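Local coordinates for CRISPR system Cmr subunit Cmr1-1 (Pyrococcus furiosus, PDB 4W8Z), which caps, together with Cmr6, the type III-B Cmr ribonucleoprotein complex, binding RNA in a CRISPR defence system against viruses and other mobile genetic elements, at residues H21-L26 with P31-P36; R47-S52 with K196-V201; V138-T143 with G203-V208; A242-S247 with S323-F328; K257-I262 with P309-K314. All blocks are in the same frame, centred on the assembly; numbering follows the deposited sequence.

Contact 1 of 5, residues H21-L26 with P31-P36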
# COMPACT_ATOMS: atom_id res chain seq x y z
N HIS A 21 -10.01 -3.87 -7.33
CA HIS A 21 -9.98 -3.91 -8.79
C HIS A 21 -8.75 -4.62 -9.34
O HIS A 21 -7.68 -4.02 -9.49
CB HIS A 21 -10.05 -2.49 -9.35
CG HIS A 21 -11.33 -1.78 -9.02
ND1 HIS A 21 -12.37 -1.68 -9.91
CD2 HIS A 21 -11.74 -1.15 -7.89
CE1 HIS A 21 -13.37 -1.01 -9.35
NE2 HIS A 21 -13.00 -0.68 -8.12
N LEU A 22 -8.90 -5.91 -9.63
CA LEU A 22 -7.80 -6.71 -10.15
C LEU A 22 -7.81 -6.67 -11.66
O LEU A 22 -8.55 -7.41 -12.31
CB LEU A 22 -7.90 -8.15 -9.63
CG LEU A 22 -8.11 -8.23 -8.12
CD1 LEU A 22 -8.17 -9.67 -7.63
CD2 LEU A 22 -7.02 -7.46 -7.39
N LEU A 23 -6.99 -5.79 -12.22
CA LEU A 23 -7.05 -5.49 -13.64
C LEU A 23 -5.73 -5.69 -14.37
O LEU A 23 -5.36 -4.87 -15.21
CB LEU A 23 -7.53 -4.05 -13.84
CG LEU A 23 -8.88 -3.69 -13.22
CD1 LEU A 23 -9.20 -2.22 -13.45
CD2 LEU A 23 -9.97 -4.58 -13.80
N GLU A 24 -5.02 -6.77 -14.05
CA GLU A 24 -3.73 -7.06 -14.68
C GLU A 24 -3.86 -7.20 -16.20
O GLU A 24 -2.91 -6.95 -16.94
CB GLU A 24 -3.11 -8.32 -14.09
CG GLU A 24 -2.66 -8.17 -12.66
CD GLU A 24 -1.82 -9.34 -12.18
OE1 GLU A 24 -0.58 -9.27 -12.30
OE2 GLU A 24 -2.40 -10.32 -11.67
N VAL A 25 -5.04 -7.61 -16.65
CA VAL A 25 -5.33 -7.75 -18.07
C VAL A 25 -5.13 -6.44 -18.82
O VAL A 25 -4.56 -6.42 -19.92
CB VAL A 25 -6.78 -8.25 -18.29
CG1 VAL A 25 -7.17 -8.13 -19.74
CG2 VAL A 25 -6.91 -9.70 -17.83
N LEU A 26 -5.58 -5.33 -18.23
CA LEU A 26 -5.54 -4.03 -18.90
C LEU A 26 -4.15 -3.40 -19.00
O LEU A 26 -3.94 -2.48 -19.78
CB LEU A 26 -6.47 -3.04 -18.18
CG LEU A 26 -7.96 -3.37 -18.12
CD1 LEU A 26 -8.73 -2.14 -17.67
CD2 LEU A 26 -8.47 -3.87 -19.46
N PRO A 31 -0.56 1.47 -19.56
CA PRO A 31 0.43 1.34 -18.48
C PRO A 31 0.03 2.03 -17.18
O PRO A 31 0.55 1.65 -16.13
CB PRO A 31 1.69 1.99 -19.08
CG PRO A 31 1.48 1.95 -20.56
CD PRO A 31 0.01 2.14 -20.75
N GLU A 32 -0.84 3.03 -17.24
CA GLU A 32 -1.32 3.70 -16.03
C GLU A 32 -2.10 2.71 -15.17
O GLU A 32 -2.08 2.79 -13.94
CB GLU A 32 -2.20 4.91 -16.37
CG GLU A 32 -2.91 5.55 -15.17
CD GLU A 32 -1.95 6.27 -14.22
OE1 GLU A 32 -0.85 6.66 -14.66
OE2 GLU A 32 -2.31 6.45 -13.03
N VAL A 33 -2.77 1.77 -15.83
CA VAL A 33 -3.56 0.77 -15.12
C VAL A 33 -2.65 -0.31 -14.55
O VAL A 33 -2.64 -1.46 -15.02
CB VAL A 33 -4.62 0.14 -16.05
CG1 VAL A 33 -5.63 -0.67 -15.25
CG2 VAL A 33 -5.34 1.23 -16.82
N ARG A 34 -1.86 0.07 -13.55
CA ARG A 34 -1.08 -0.89 -12.78
C ARG A 34 -1.97 -1.58 -11.77
O ARG A 34 -2.74 -0.94 -11.06
CB ARG A 34 0.09 -0.21 -12.07
CG ARG A 34 1.41 -0.25 -12.82
CD ARG A 34 2.60 -0.26 -11.85
NE ARG A 34 2.49 0.78 -10.82
CZ ARG A 34 2.23 0.54 -9.54
NH1 ARG A 34 2.06 -0.70 -9.10
NH2 ARG A 34 2.16 1.56 -8.68
N SER A 35 -1.86 -2.90 -11.69
CA SER A 35 -2.70 -3.67 -10.78
C SER A 35 -1.89 -4.73 -10.06
O SER A 35 -1.81 -5.87 -10.53
CB SER A 35 -3.87 -4.30 -11.54
OG SER A 35 -4.81 -4.87 -10.66
N PRO A 36 -1.26 -4.36 -8.94
CA PRO A 36 -0.50 -5.31 -8.12
C PRO A 36 -1.33 -6.51 -7.69
O PRO A 36 -2.43 -6.34 -7.14
CB PRO A 36 -0.09 -4.48 -6.90
CG PRO A 36 -0.03 -3.08 -7.42
CD PRO A 36 -1.14 -2.98 -8.43
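S35 lays its CB and OG against the backbone of L22 and L23, and its hydroxyl takes the amide of L23. This closes the loop between strand 8-16 and helix 38-54 of the N-terminal RAMP domain, the first strand-to-helix connection of what is consistent with a ferredoxin-like fold. The geometry supports a real hydrogen bond: L23 N to S35 OG measures 2.8 Å with an N-H...O angle of 165°. OG is turned anti to its own backbone N (chi1 -170°), which carries it across to the other limb of the loop. Further along, an inverse gamma turn centred on V33 directs that side chain at the same limb. One branch does the touching: V33 CG1 lies 3.9 Å from L26 CB and 4.1 Å from L23 CB, a small apolar patch beside the polar one. The hydroxyl of T27, between the two limbs, shares its one proton between the carbonyls of E24 and V33, and H21 meets the Y120 ring outside the contact. E24 runs extended past the serine at the exposed side, its methylene CG 3.2 Å from S35 O.

Contact 2 of 5, residues R47-S52 with K196-V201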
# COMPACT_ATOMS: atom_id res chain seq x y z
N ARG A 47 10.76 -6.84 -0.05
CA ARG A 47 11.88 -5.96 -0.32
C ARG A 47 11.92 -4.80 0.67
O ARG A 47 12.99 -4.34 1.05
CB ARG A 47 11.82 -5.43 -1.75
CG ARG A 47 11.80 -6.50 -2.82
CD ARG A 47 12.17 -5.89 -4.16
NE ARG A 47 13.37 -5.05 -4.02
CZ ARG A 47 14.09 -4.60 -5.04
NH1 ARG A 47 13.76 -4.90 -6.29
NH2 ARG A 47 15.16 -3.85 -4.80
N ALA A 48 10.74 -4.35 1.07
CA ALA A 48 10.63 -3.24 2.01
C ALA A 48 11.05 -3.67 3.41
O ALA A 48 11.64 -2.89 4.16
CB ALA A 48 9.21 -2.69 2.03
N LEU A 49 10.75 -4.92 3.76
CA LEU A 49 11.16 -5.46 5.05
C LEU A 49 12.66 -5.75 5.06
O LEU A 49 13.40 -5.20 5.87
CB LEU A 49 10.39 -6.75 5.38
CG LEU A 49 8.87 -6.63 5.59
CD1 LEU A 49 8.32 -7.94 6.14
CD2 LEU A 49 8.53 -5.47 6.50
N ALA A 50 13.09 -6.62 4.16
CA ALA A 50 14.49 -7.04 4.10
C ALA A 50 15.41 -5.86 3.79
O ALA A 50 16.49 -5.74 4.38
CB ALA A 50 14.67 -8.13 3.06
N GLY A 51 14.97 -4.98 2.90
CA GLY A 51 15.75 -3.81 2.53
C GLY A 51 16.08 -2.91 3.71
O GLY A 51 17.02 -2.12 3.65
N SER A 52 15.30 -3.03 4.78
CA SER A 52 15.53 -2.25 5.99
C SER A 52 16.87 -2.58 6.62
O SER A 52 17.41 -1.79 7.40
CB SER A 52 14.41 -2.49 7.01
OG SER A 52 13.15 -2.07 6.50
N LYS A 196 7.13 -3.10 15.36
CA LYS A 196 8.43 -3.26 16.01
C LYS A 196 8.85 -4.73 15.98
O LYS A 196 10.00 -5.05 15.67
CB LYS A 196 8.37 -2.75 17.45
CG LYS A 196 9.73 -2.49 18.09
CD LYS A 196 9.93 -3.35 19.33
CE LYS A 196 11.08 -2.85 20.18
NZ LYS A 196 10.76 -1.53 20.80
N ARG A 197 7.91 -5.61 16.29
CA ARG A 197 8.16 -7.04 16.29
C ARG A 197 8.57 -7.55 14.91
O ARG A 197 9.55 -8.29 14.79
CB ARG A 197 6.91 -7.78 16.78
CG ARG A 197 6.93 -9.28 16.54
CD ARG A 197 8.05 -9.95 17.31
NE ARG A 197 8.19 -9.41 18.66
CZ ARG A 197 7.47 -9.81 19.70
NH1 ARG A 197 6.55 -10.75 19.56
NH2 ARG A 197 7.68 -9.26 20.89
N VAL A 198 7.82 -7.15 13.89
CA VAL A 198 8.09 -7.58 12.52
C VAL A 198 9.46 -7.10 12.07
O VAL A 198 10.21 -7.82 11.41
CB VAL A 198 7.01 -7.07 11.53
CG1 VAL A 198 7.44 -7.31 10.09
CG2 VAL A 198 5.66 -7.72 11.81
N LEU A 199 9.80 -5.87 12.44
CA LEU A 199 11.11 -5.33 12.13
C LEU A 199 12.19 -6.17 12.81
O LEU A 199 13.08 -6.69 12.15
CB LEU A 199 11.22 -3.86 12.56
CG LEU A 199 12.30 -3.07 11.83
CD1 LEU A 199 11.88 -2.81 10.39
CD2 LEU A 199 12.62 -1.77 12.57
N ASP A 200 12.07 -6.32 14.13
CA ASP A 200 13.07 -7.03 14.93
C ASP A 200 13.28 -8.48 14.51
O ASP A 200 14.42 -8.95 14.47
CB ASP A 200 12.67 -6.99 16.40
CG ASP A 200 12.83 -5.61 17.01
OD1 ASP A 200 13.69 -4.85 16.53
OD2 ASP A 200 12.09 -5.30 17.97
N VAL A 201 12.20 -9.19 14.20
CA VAL A 201 12.29 -10.59 13.82
C VAL A 201 12.94 -10.79 12.44
O VAL A 201 13.79 -11.66 12.27
CB VAL A 201 10.90 -11.25 13.83
CG1 VAL A 201 10.88 -12.49 12.96
CG2 VAL A 201 10.50 -11.59 15.24
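L49 and V198 supply the apolar part of this contact between helix 38-54 and helix 188-206. Both methyl carbons of the leucine address a single branch of the valine: L49 CD1 is 4.1 Å from V198 CG1, and L49 CD2 is 4.2 Å from the same V198 CG1. The leucine thus forks round one methyl, and with chi1 at -65° its methyls swing in to the partner helix. The CA atoms of L49 and L199, the closest across the pair, are still 7.1 Å apart.

The second interaction is mixed. L199 CD1 rests 4.2 Å from S52 OG, a van der Waals approach of a methyl to a hydroxyl. Polar chemistry runs along the first helix instead: S52 OG donates to A48 O one turn back, at 2.9 Å and in the carbonyl plane, and the same OG is bonded to K224 N. L144 of helix 136-152 reaches both L49 and V198, closing the apolar group from a third helix.

With no hydrogen bond or ion pair between the two segments, the fit depends on methyl packing, and the buried serine has its polar needs met within its own helix and by K224.

Contact 3 of 5, residues V138-T143 with G203-V208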
# COMPACT_ATOMS: atom_id res chain seq x y z
N VAL A 138 12.30 -19.59 4.89
CA VAL A 138 11.54 -19.05 3.77
C VAL A 138 10.07 -18.80 4.12
O VAL A 138 9.54 -17.73 3.84
CB VAL A 138 11.62 -19.98 2.55
CG1 VAL A 138 10.55 -19.63 1.53
CG2 VAL A 138 13.00 -19.90 1.91
N ILE A 139 9.42 -19.79 4.74
CA ILE A 139 7.99 -19.67 5.03
C ILE A 139 7.73 -18.56 6.05
O ILE A 139 6.68 -17.91 6.01
CB ILE A 139 7.41 -21.02 5.55
CG1 ILE A 139 5.88 -21.00 5.51
CG2 ILE A 139 7.89 -21.33 6.95
CD1 ILE A 139 5.31 -21.36 4.16
N LYS A 140 8.69 -18.31 6.94
CA LYS A 140 8.57 -17.22 7.90
C LYS A 140 8.58 -15.89 7.16
O LYS A 140 7.75 -15.02 7.42
CB LYS A 140 9.71 -17.26 8.92
CG LYS A 140 9.53 -18.29 10.03
CD LYS A 140 10.64 -18.14 11.06
CE LYS A 140 10.42 -19.06 12.26
NZ LYS A 140 11.37 -18.77 13.37
N LEU A 141 9.52 -15.74 6.24
CA LEU A 141 9.66 -14.52 5.45
C LEU A 141 8.47 -14.29 4.51
O LEU A 141 8.09 -13.15 4.24
CB LEU A 141 10.96 -14.56 4.66
CG LEU A 141 12.24 -14.47 5.49
CD1 LEU A 141 13.46 -14.75 4.64
CD2 LEU A 141 12.34 -13.11 6.15
N ALA A 142 7.90 -15.38 4.01
CA ALA A 142 6.73 -15.28 3.14
C ALA A 142 5.52 -14.77 3.92
O ALA A 142 4.81 -13.88 3.46
CB ALA A 142 6.42 -16.64 2.52
N THR A 143 5.32 -15.32 5.11
CA THR A 143 4.19 -14.94 5.96
C THR A 143 4.33 -13.50 6.46
O THR A 143 3.36 -12.75 6.49
CB THR A 143 4.04 -15.91 7.15
OG1 THR A 143 3.41 -17.11 6.70
CG2 THR A 143 3.20 -15.30 8.25
N GLY A 203 15.16 -9.19 10.85
CA GLY A 203 16.61 -9.10 10.90
C GLY A 203 17.25 -10.41 11.33
O GLY A 203 18.22 -10.86 10.71
N GLU A 204 16.71 -11.01 12.38
CA GLU A 204 17.23 -12.25 12.93
C GLU A 204 17.23 -13.38 11.90
O GLU A 204 18.20 -14.12 11.77
CB GLU A 204 16.42 -12.67 14.17
CG GLU A 204 16.69 -11.82 15.40
CD GLU A 204 15.74 -12.12 16.55
OE1 GLU A 204 15.06 -13.17 16.50
OE2 GLU A 204 15.67 -11.31 17.49
N ILE A 205 16.14 -13.48 11.15
CA ILE A 205 15.98 -14.53 10.15
C ILE A 205 17.01 -14.40 9.02
O ILE A 205 17.35 -15.38 8.35
CB ILE A 205 14.54 -14.52 9.57
CG1 ILE A 205 13.51 -14.65 10.70
CG2 ILE A 205 14.33 -15.63 8.56
CD1 ILE A 205 12.08 -14.57 10.24
N LEU A 206 17.53 -13.19 8.83
CA LEU A 206 18.50 -12.92 7.77
C LEU A 206 19.94 -12.89 8.28
O LEU A 206 20.88 -12.89 7.48
CB LEU A 206 18.18 -11.58 7.09
CG LEU A 206 16.78 -11.38 6.49
CD1 LEU A 206 16.55 -9.90 6.20
CD2 LEU A 206 16.60 -12.20 5.23
N GLY A 207 20.11 -12.86 9.59
CA GLY A 207 21.43 -12.71 10.19
C GLY A 207 21.51 -11.41 10.97
O GLY A 207 21.53 -11.40 12.20
N VAL A 208 21.56 -10.30 10.24
CA VAL A 208 21.48 -8.97 10.83
C VAL A 208 21.20 -7.94 9.74
O VAL A 208 21.23 -8.27 8.55
CB VAL A 208 22.76 -8.58 11.59
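Chi1 of -56° at I205 places its CG2 anti to the backbone N and its CG1 beside that N, so the two branches part and reach different residues of helix 136-152. L141, with CG anti to its carbonyl carbon (chi1 -68°), brings its own fork to the first of them. The evidence is in the distances: I205 CG2 lies 3.9 Å from L141 CG and 4.0 Å from L141 CD2, the two side chains running antiparallel alongside one another. The longer branch goes to the neighbouring lysine. I205 CD1 is 3.8 Å from K140 CB and 3.9 Å from K140 CD, meeting the methylenes of an extended chain rather than its ammonium group. L206 adds a third contact, its CD2 standing 4.1 Å from L141 CD1. Of the residues that take part, I205 gives up the most surface, and no hydrogen bond spans the segments.

The contact uses the last turn of helix 188-206. G207 is the first residue to leave helical angles, with a positive phi of 116°, and the chain turns off there. R137, just before the first segment, gives a weak hydrogen bond to the carbonyl of I205.

Helix 136-152 is thereby covered by helix 188-206 along its K140-L141 side. Its other faces meet the sheet of the RAMP domain, I139 against strands 126-133 and 8-16, while K140 and T143 also touch helix 174-178.

Contact 4 of 5, residues A242-S247 with S323-F328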
# COMPACT_ATOMS: atom_id res chain seq x y z
N ALA A 242 -14.57 8.92 2.07
CA ALA A 242 -15.09 10.24 1.72
C ALA A 242 -14.22 11.35 2.28
O ALA A 242 -14.08 12.41 1.66
CB ALA A 242 -16.53 10.40 2.20
N GLN A 243 -13.63 11.12 3.44
CA GLN A 243 -12.71 12.09 4.03
C GLN A 243 -11.47 12.26 3.16
O GLN A 243 -11.02 13.38 2.91
CB GLN A 243 -12.31 11.68 5.45
CG GLN A 243 -13.27 12.16 6.53
CD GLN A 243 -13.24 13.67 6.71
OE1 GLN A 243 -12.27 14.33 6.32
NE2 GLN A 243 -14.30 14.22 7.29
N PHE A 244 -10.93 11.14 2.69
CA PHE A 244 -9.81 11.15 1.76
C PHE A 244 -10.15 11.92 0.49
O PHE A 244 -9.31 12.62 -0.07
CB PHE A 244 -9.41 9.71 1.40
CG PHE A 244 -8.54 9.04 2.43
CD1 PHE A 244 -7.40 9.66 2.91
CD2 PHE A 244 -8.87 7.78 2.92
CE1 PHE A 244 -6.60 9.04 3.85
CE2 PHE A 244 -8.07 7.16 3.86
CZ PHE A 244 -6.93 7.79 4.33
N ASN A 245 -11.40 11.81 0.06
CA ASN A 245 -11.81 12.41 -1.20
C ASN A 245 -11.95 13.93 -1.09
O ASN A 245 -11.56 14.66 -2.00
CB ASN A 245 -13.13 11.80 -1.67
CG ASN A 245 -13.48 12.19 -3.08
OD1 ASN A 245 -12.81 11.80 -4.03
ND2 ASN A 245 -14.54 12.97 -3.23
N ASN A 246 -12.50 14.40 0.02
CA ASN A 246 -12.61 15.84 0.25
C ASN A 246 -11.23 16.47 0.37
O ASN A 246 -10.96 17.51 -0.23
CB ASN A 246 -13.43 16.13 1.51
CG ASN A 246 -14.90 15.84 1.33
OD1 ASN A 246 -15.39 15.70 0.20
ND2 ASN A 246 -15.63 15.75 2.44
N SER A 247 -10.35 15.82 1.13
CA SER A 247 -8.98 16.28 1.30
C SER A 247 -8.24 16.32 -0.03
O SER A 247 -7.56 17.29 -0.34
CB SER A 247 -8.23 15.38 2.28
OG SER A 247 -8.80 15.44 3.57
N SER A 323 3.83 13.50 0.22
CA SER A 323 3.72 13.62 1.67
C SER A 323 3.18 14.97 2.13
O SER A 323 2.74 15.10 3.27
CB SER A 323 5.08 13.38 2.31
OG SER A 323 5.99 14.38 1.90
N ASN A 324 3.19 15.97 1.26
CA ASN A 324 2.63 17.27 1.63
C ASN A 324 1.10 17.25 1.65
O ASN A 324 0.46 18.27 1.91
CB ASN A 324 3.14 18.37 0.70
CG ASN A 324 2.81 18.10 -0.76
OD1 ASN A 324 2.55 16.97 -1.15
ND2 ASN A 324 2.83 19.15 -1.56
N PHE A 325 0.53 16.09 1.37
CA PHE A 325 -0.91 15.89 1.39
C PHE A 325 -1.43 15.71 2.82
O PHE A 325 -2.63 15.83 3.07
CB PHE A 325 -1.28 14.68 0.52
CG PHE A 325 -2.67 14.16 0.73
CD1 PHE A 325 -3.78 14.88 0.32
CD2 PHE A 325 -2.87 12.92 1.32
CE1 PHE A 325 -5.06 14.39 0.51
CE2 PHE A 325 -4.15 12.42 1.51
CZ PHE A 325 -5.25 13.16 1.10
N ASP A 326 -0.53 15.43 3.76
CA ASP A 326 -0.94 15.12 5.12
C ASP A 326 -1.60 16.31 5.83
O ASP A 326 -2.43 16.11 6.71
CB ASP A 326 0.24 14.62 5.95
CG ASP A 326 1.46 15.52 5.86
OD1 ASP A 326 1.31 16.71 5.48
OD2 ASP A 326 2.57 15.03 6.15
N TRP A 327 -1.22 17.53 5.46
CA TRP A 327 -1.86 18.72 6.03
C TRP A 327 -3.36 18.69 5.80
O TRP A 327 -4.14 19.07 6.67
CB TRP A 327 -1.28 20.00 5.44
CG TRP A 327 -2.19 21.18 5.65
CD1 TRP A 327 -3.10 21.68 4.77
CD2 TRP A 327 -2.29 21.99 6.83
NE1 TRP A 327 -3.77 22.76 5.32
CE2 TRP A 327 -3.29 22.97 6.59
CE3 TRP A 327 -1.64 21.99 8.07
CZ2 TRP A 327 -3.64 23.93 7.53
CZ3 TRP A 327 -1.99 22.95 9.00
CH2 TRP A 327 -2.98 23.90 8.73
N PHE A 328 -3.77 18.22 4.63
CA PHE A 328 -5.17 18.27 4.23
C PHE A 328 -6.00 17.19 4.93
O PHE A 328 -7.22 17.14 4.78
CB PHE A 328 -5.28 18.16 2.71
CG PHE A 328 -4.59 19.28 1.98
CD1 PHE A 328 -3.27 19.16 1.60
CD2 PHE A 328 -5.26 20.47 1.72
CE1 PHE A 328 -2.62 20.20 0.95
CE2 PHE A 328 -4.62 21.51 1.06
CZ PHE A 328 -3.30 21.37 0.68
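S247 and F325 meet with the serine at the rim of the ring: S247 C lies in the plane of the phenyl group at its edge, 3.8 Å from F325 CE1, and S247 CB is also 3.8 Å from F325 CE1. The edge, not a face, is therefore what the helix 237-264 backbone receives. The ring gets there because CG of F325 is anti to its backbone N (chi1 165°), reaching out from a 3-10 segment toward the longer helix. F325 CE2 in turn sits obliquely to the F244 ring, 4.5 Å from F244 CD1, a loose contact.

F328 acts through its backbone. S247 OG donates to F328 O at 2.6 Å, with the donor 43° out of the carbonyl plane, so the approach does not follow a lone pair. The CB of F328 faces the serine, 4.1 Å from S247 CB, but the ring turns off from the serine and has CD1 of W327 over one face.

Further aromatic groups extend this cluster in Cmr1-1: F244 stacks on F286 and meets F231 edge-to-face, while F325 meets Y251 edge-to-face. Strands 226-231 and 284-291, which carry F231 and F286, belong to the C-terminal sheet. A helix that follows strand 226-231 and packs on an antiparallel sheet is consistent with the ferredoxin-like fold of RAMP proteins, to which the Cmr1-like C-terminal family is related.

Contact 5 of 5, residues K257-I262 with P309-K314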
# COMPACT_ATOMS: atom_id res chain seq x y z
N LYS A 257 -3.35 24.91 -9.56
CA LYS A 257 -2.99 26.32 -9.57
C LYS A 257 -1.48 26.50 -9.43
O LYS A 257 -0.89 27.35 -10.10
CB LYS A 257 -3.72 27.06 -8.45
CG LYS A 257 -5.19 27.33 -8.71
CD LYS A 257 -5.52 28.79 -8.44
CE LYS A 257 -5.63 29.08 -6.95
NZ LYS A 257 -7.04 28.98 -6.48
N LYS A 258 -0.87 25.69 -8.58
CA LYS A 258 0.56 25.80 -8.30
C LYS A 258 1.40 25.52 -9.54
O LYS A 258 2.34 26.25 -9.84
CB LYS A 258 0.96 24.84 -7.17
CG LYS A 258 2.42 24.93 -6.78
CD LYS A 258 2.68 24.27 -5.44
CE LYS A 258 3.17 22.85 -5.58
NZ LYS A 258 3.59 22.29 -4.26
N TYR A 259 1.05 24.47 -10.27
CA TYR A 259 1.87 24.05 -11.39
C TYR A 259 1.55 24.80 -12.66
O TYR A 259 2.36 24.81 -13.60
CB TYR A 259 1.75 22.54 -11.59
CG TYR A 259 2.70 21.80 -10.69
CD1 TYR A 259 4.04 21.73 -11.00
CD2 TYR A 259 2.26 21.22 -9.51
CE1 TYR A 259 4.93 21.09 -10.18
CE2 TYR A 259 3.14 20.57 -8.68
CZ TYR A 259 4.48 20.50 -9.02
OH TYR A 259 5.37 19.86 -8.21
N GLN A 260 0.39 25.45 -12.70
CA GLN A 260 0.10 26.39 -13.78
C GLN A 260 1.07 27.56 -13.66
O GLN A 260 1.60 28.04 -14.66
CB GLN A 260 -1.35 26.86 -13.74
CG GLN A 260 -2.29 26.03 -14.60
CD GLN A 260 -3.77 26.25 -14.26
OE1 GLN A 260 -4.11 27.05 -13.39
NE2 GLN A 260 -4.64 25.52 -14.95
N ARG A 261 1.31 28.00 -12.43
CA ARG A 261 2.28 29.06 -12.17
C ARG A 261 3.69 28.62 -12.53
O ARG A 261 4.33 29.22 -13.39
CB ARG A 261 2.24 29.49 -10.70
CG ARG A 261 1.12 30.43 -10.32
CD ARG A 261 1.14 30.75 -8.83
NE ARG A 261 -0.19 30.62 -8.24
CZ ARG A 261 -0.51 29.77 -7.27
NH1 ARG A 261 -1.76 29.73 -6.81
NH2 ARG A 261 0.41 28.96 -6.76
N ILE A 262 4.15 27.58 -11.85
CA ILE A 262 5.53 27.11 -11.98
C ILE A 262 5.94 26.80 -13.42
O ILE A 262 6.97 27.27 -13.89
CB ILE A 262 5.75 25.84 -11.12
CG1 ILE A 262 5.57 26.16 -9.63
CG2 ILE A 262 7.12 25.24 -11.39
CD1 ILE A 262 5.58 24.94 -8.74
N PRO A 309 9.98 12.54 -9.03
CA PRO A 309 9.40 13.80 -9.49
C PRO A 309 7.93 13.95 -9.10
O PRO A 309 7.19 12.96 -9.06
CB PRO A 309 9.55 13.72 -11.02
CG PRO A 309 9.63 12.25 -11.31
CD PRO A 309 10.36 11.66 -10.15
N GLU A 310 7.51 15.17 -8.78
CA GLU A 310 6.10 15.45 -8.60
C GLU A 310 5.49 15.68 -9.97
O GLU A 310 4.28 15.69 -10.14
CB GLU A 310 5.87 16.67 -7.69
CG GLU A 310 4.41 16.91 -7.32
CD GLU A 310 4.22 18.01 -6.30
OE1 GLU A 310 3.09 18.16 -5.78
OE2 GLU A 310 5.20 18.73 -6.01
N VAL A 311 6.36 15.83 -10.97
CA VAL A 311 5.94 16.14 -12.32
C VAL A 311 6.01 14.93 -13.25
O VAL A 311 7.06 14.28 -13.38
CB VAL A 311 6.79 17.27 -12.90
CG1 VAL A 311 6.23 18.62 -12.47
CG2 VAL A 311 8.23 17.12 -12.42
N ARG A 312 4.90 14.62 -13.91
CA ARG A 312 4.83 13.48 -14.82
C ARG A 312 4.14 13.88 -16.13
O ARG A 312 3.29 14.77 -16.14
CB ARG A 312 4.10 12.32 -14.15
CG ARG A 312 4.61 10.95 -14.55
CD ARG A 312 6.13 10.91 -14.52
NE ARG A 312 6.64 9.61 -14.95
CZ ARG A 312 6.59 9.15 -16.19
NH1 ARG A 312 6.03 9.88 -17.15
NH2 ARG A 312 7.09 7.96 -16.49
N SER A 313 4.50 13.23 -17.23
CA SER A 313 3.91 13.57 -18.52
C SER A 313 2.59 12.83 -18.73
O SER A 313 2.43 12.04 -19.66
CB SER A 313 4.88 13.25 -19.66
OG SER A 313 5.09 11.86 -19.78
N LYS A 314 1.66 13.09 -17.83
CA LYS A 314 0.30 12.58 -17.91
C LYS A 314 -0.61 13.62 -17.27
O LYS A 314 -0.12 14.67 -16.85
CB LYS A 314 0.18 11.22 -17.23
CG LYS A 314 0.81 11.17 -15.85
CD LYS A 314 0.95 9.75 -15.35
CE LYS A 314 1.38 9.73 -13.90
NZ LYS A 314 1.68 8.35 -13.44
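K258 reaches toward E310 from helix 237-264, its CB on the side facing the loop. K258 NZ and E310 OE2 are 4.3 Å apart, too long for an ion pair. The lysine may still stabilise the carboxylate electrostatically.

Y259 comes next and carries the contact. Its hydroxyl is the donor to E310 OE2, with OH to OE2 modelled at 2.5 Å; at 2.70 Å resolution the shortness itself should bear no weight. E310 stretches out to meet it, its CG anti to the backbone N (chi1 -173°) and the chain extended beyond. Tyrosine ring and carboxylate planes stand 82° apart, almost perpendicular, and both carboxylate oxygens lie near the plane of the ring at its edge. V311 comes to the CE1 corner of the ring, off its plane, through one branch: V311 CG1 is 3.6 Å from Y259 CE1, and the two side chains cross at about a right angle. The tyrosine therefore has a polar partner at its hydroxyl end and an apolar one beside its ring.

I262, one turn on, places CD1 over one face of the Y259 ring, toward its rim, so the tyrosine is also covered from within its own helix.

The contact joins the later part of helix 237-264 to the loop between strand 294-302 and helix 327-330. R255 of the same helix makes a salt bridge to the other oxygen of E310, and W319, later in that loop, meets the Y259 ring edge-to-face and touches V311.

Four of the five contacts form two pairs. Contacts 2 and 3 share helix 188-206, their centres 9 Å apart, and A50 CB touches L206 CD1 at 4.1 Å. Contacts 4 and 5 share helix 237-264, with centres 18 Å apart; contact 5 lies within the chain span between the segments of contact 4. Contact 1 stands apart in the N-terminal RAMP region, which also holds 47-52 and 138-143, yet it touches the second pair: E32 OE1 and K314 NZ form a salt bridge at 3.3 Å, tying the N-terminal loop to the C-terminal one. Contacts 3 and 5 are farthest apart, centres 41 Å. No RNA is bound in this apo structure, so the contacts cannot be placed relative to bound RNA.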